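Local atomic coordinates of peptidase M28 (Shewanella amazonensis SB2B, PDB entry 3IIB), a protein that probably acts as a zinc-dependent carboxypeptidase or dipeptidase of family M28, likely active as a homodimer, as in related enzymes. Residues V111-L116 and K130-D135. Residues are numbered along the deposited sequence; the frame is centred on the assembly and turned at random.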
loop_
_atom_site.group_PDB
_atom_site.type_symbol
_atom_site.label_atom_id
_atom_site.label_comp_id
_atom_site.label_asym_id
_atom_site.label_seq_id
_atom_site.Cartn_x
_atom_site.Cartn_y
_atom_site.Cartn_z
ATOM N N VAL A 111 2.182 -26.195 -4.481
ATOM C CA VAL A 111 3.499 -26.683 -4.103
ATOM C C VAL A 111 4.433 -25.489 -4.135
ATOM O O VAL A 111 4.512 -24.789 -5.139
ATOM C CB VAL A 111 4.035 -27.810 -5.027
ATOM C CG1 VAL A 111 5.432 -28.297 -4.530
ATOM C CG2 VAL A 111 3.062 -28.966 -5.119
ATOM N N ARG A 112 5.132 -25.268 -3.029
ATOM C CA ARG A 112 5.998 -24.125 -2.865
ATOM C C ARG A 112 7.426 -24.421 -3.327
ATOM O O ARG A 112 7.973 -25.475 -3.034
ATOM C CB ARG A 112 6.040 -23.704 -1.384
ATOM C CG ARG A 112 6.890 -22.473 -1.118
ATOM C CD ARG A 112 7.035 -22.191 0.391
ATOM N NE ARG A 112 8.020 -21.128 0.595
ATOM C CZ ARG A 112 9.337 -21.265 0.411
ATOM N NH1 ARG A 112 9.864 -22.451 0.125
ATOM N NH2 ARG A 112 10.155 -20.222 0.569
ATOM N N PHE A 113 8.016 -23.446 -4.018
ATOM C CA PHE A 113 9.410 -23.475 -4.460
ATOM C C PHE A 113 10.093 -22.208 -3.993
ATOM O O PHE A 113 9.482 -21.146 -4.007
ATOM C CB PHE A 113 9.453 -23.617 -5.997
ATOM C CG PHE A 113 8.866 -24.922 -6.462
ATOM C CD1 PHE A 113 9.656 -26.070 -6.487
ATOM C CD2 PHE A 113 7.496 -25.030 -6.762
ATOM C CE1 PHE A 113 9.093 -27.314 -6.826
ATOM C CE2 PHE A 113 6.943 -26.259 -7.099
ATOM C CZ PHE A 113 7.731 -27.393 -7.144
ATOM N N ASP A 114 11.330 -22.333 -3.504
ATOM C CA ASP A 114 12.085 -21.166 -3.081
ATOM C C ASP A 114 12.324 -20.199 -4.234
ATOM O O ASP A 114 12.348 -19.001 -4.027
ATOM C CB ASP A 114 13.456 -21.528 -2.536
ATOM C CG ASP A 114 13.429 -22.348 -1.266
ATOM O OD1 ASP A 114 12.437 -22.371 -0.529
ATOM O OD2 ASP A 114 14.475 -22.975 -1.000
ATOM N N THR A 115 12.537 -20.727 -5.438
ATOM C CA THR A 115 12.982 -19.945 -6.584
ATOM C C THR A 115 12.523 -20.640 -7.865
ATOM O O THR A 115 12.151 -21.811 -7.835
ATOM C CB THR A 115 14.524 -19.861 -6.648
ATOM O OG1 THR A 115 15.057 -21.179 -6.871
ATOM C CG2 THR A 115 15.115 -19.273 -5.338
ATOM N N LEU A 116 12.529 -19.895 -8.973
ATOM C CA LEU A 116 12.386 -20.455 -10.317
ATOM C C LEU A 116 13.316 -21.653 -10.553
ATOM O O LEU A 116 12.872 -22.683 -11.063
ATOM C CB LEU A 116 12.643 -19.372 -11.382
ATOM C CG LEU A 116 12.675 -19.873 -12.838
ATOM C CD1 LEU A 116 11.305 -20.388 -13.328
ATOM C CD2 LEU A 116 13.205 -18.765 -13.759
ATOM N N LYS A 130 -1.791 -29.510 -9.814
ATOM C CA LYS A 130 -1.445 -28.581 -8.749
ATOM C C LYS A 130 -1.052 -27.216 -9.283
ATOM O O LYS A 130 -0.823 -27.024 -10.466
ATOM C CB LYS A 130 -0.305 -29.159 -7.908
ATOM C CG LYS A 130 -0.750 -30.412 -7.115
ATOM C CD LYS A 130 0.322 -30.947 -6.198
ATOM C CE LYS A 130 -0.224 -31.989 -5.255
ATOM N NZ LYS A 130 0.889 -32.653 -4.497
ATOM N N ILE A 131 -0.968 -26.267 -8.374
ATOM C CA ILE A 131 -0.533 -24.922 -8.732
ATOM C C ILE A 131 0.859 -24.703 -8.127
ATOM O O ILE A 131 1.051 -24.929 -6.932
ATOM C CB ILE A 131 -1.528 -23.887 -8.207
ATOM C CG1 ILE A 131 -2.809 -23.888 -9.087
ATOM C CG2 ILE A 131 -0.917 -22.440 -8.166
ATOM C CD1 ILE A 131 -3.975 -23.036 -8.540
ATOM N N ALA A 132 1.802 -24.257 -8.945
ATOM C CA ALA A 132 3.140 -23.919 -8.434
ATOM C C ALA A 132 3.059 -22.591 -7.704
ATOM O O ALA A 132 2.332 -21.716 -8.138
ATOM C CB ALA A 132 4.179 -23.847 -9.581
ATOM N N PHE A 133 3.843 -22.463 -6.630
ATOM C CA PHE A 133 4.010 -21.205 -5.886
ATOM C C PHE A 133 5.512 -20.931 -5.755
ATOM O O PHE A 133 6.216 -21.632 -5.043
ATOM C CB PHE A 133 3.272 -21.303 -4.527
ATOM C CG PHE A 133 3.600 -20.209 -3.527
ATOM C CD1 PHE A 133 3.659 -18.853 -3.905
ATOM C CD2 PHE A 133 3.884 -20.546 -2.201
ATOM C CE1 PHE A 133 3.997 -17.865 -2.972
ATOM C CE2 PHE A 133 4.181 -19.577 -1.272
ATOM C CZ PHE A 133 4.263 -18.239 -1.652
ATOM N N ILE A 134 6.007 -19.916 -6.467
ATOM C CA ILE A 134 7.373 -19.472 -6.308
ATOM C C ILE A 134 7.385 -18.368 -5.266
ATOM O O ILE A 134 6.689 -17.354 -5.427
ATOM C CB ILE A 134 7.977 -18.898 -7.625
ATOM C CG1 ILE A 134 8.033 -19.951 -8.735
ATOM C CG2 ILE A 134 9.397 -18.249 -7.324
ATOM C CD1 ILE A 134 8.520 -19.444 -10.140
ATOM N N ASP A 135 8.148 -18.582 -4.186
ATOM C CA ASP A 135 8.126 -17.704 -3.034
ATOM C C ASP A 135 9.310 -16.725 -2.943
ATOM O O ASP A 135 9.412 -15.986 -1.957
ATOM C CB ASP A 135 8.068 -18.531 -1.755
ATOM C CG ASP A 135 7.901 -17.677 -0.504
ATOM O OD1 ASP A 135 6.998 -16.808 -0.455
ATOM O OD2 ASP A 135 8.673 -17.908 0.450
#
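With CG trans to the backbone N (chi1 -178°) and the chain extended as far as NE, Arg112 runs past Phe133 and delivers its guanidinium to Asp135, whose own CG is likewise trans to its N. Arg112 NH2 reaches Asp135 OD2 at 2.8 Å, on the lone pair turned away from the other oxygen; NE adds a weak bond to the same atom. Of the two carboxylate oxygens OD2 alone accepts from Arg112, and with the guanidinium and carboxylate planes 64° apart the two groups are not coplanar. On the guanidinium edge, Asp114 OD1 lies in plane, 2.7 Å from Arg112 NH1, and the arginine thus joins two acids. Asn210 also bonds Arg112 NE and Asp135 OD2, while Arg172 pairs with Asp135 OD1. A methionine in place of Arg112 would probably leave Asp114 without this salt-bridge partner and Asp135 relying on Arg172 and Asn210.

Arg112 CG rests 3.7 Å from Phe133 CD2, meeting the ring obliquely. Facing the other way, Phe113 and Ala132 touch beside Leu127, and Ile134 CD1 packs 4.3 Å from Leu116 CB. Val111 CG2 meets the aliphatic part of Lys130, 3.5 Å from its CD.

Backbone bonds tie Val111 N to Ile131 O, Phe133 N to Val111 O (2.8 Å), Phe113 N to Phe133 O (2.8 Å) and Asp135 N to Phe113 O (2.9 Å), each strand using alternate residues as in parallel pairing. Thr115 OG1, at the N-cap of helix 116-120, accepts a hydrogen bond from Asp118 N. Strand 106-113, that helix and the neighbouring parallel strand 131-134 form a beta-alpha-beta unit, away from the zinc site.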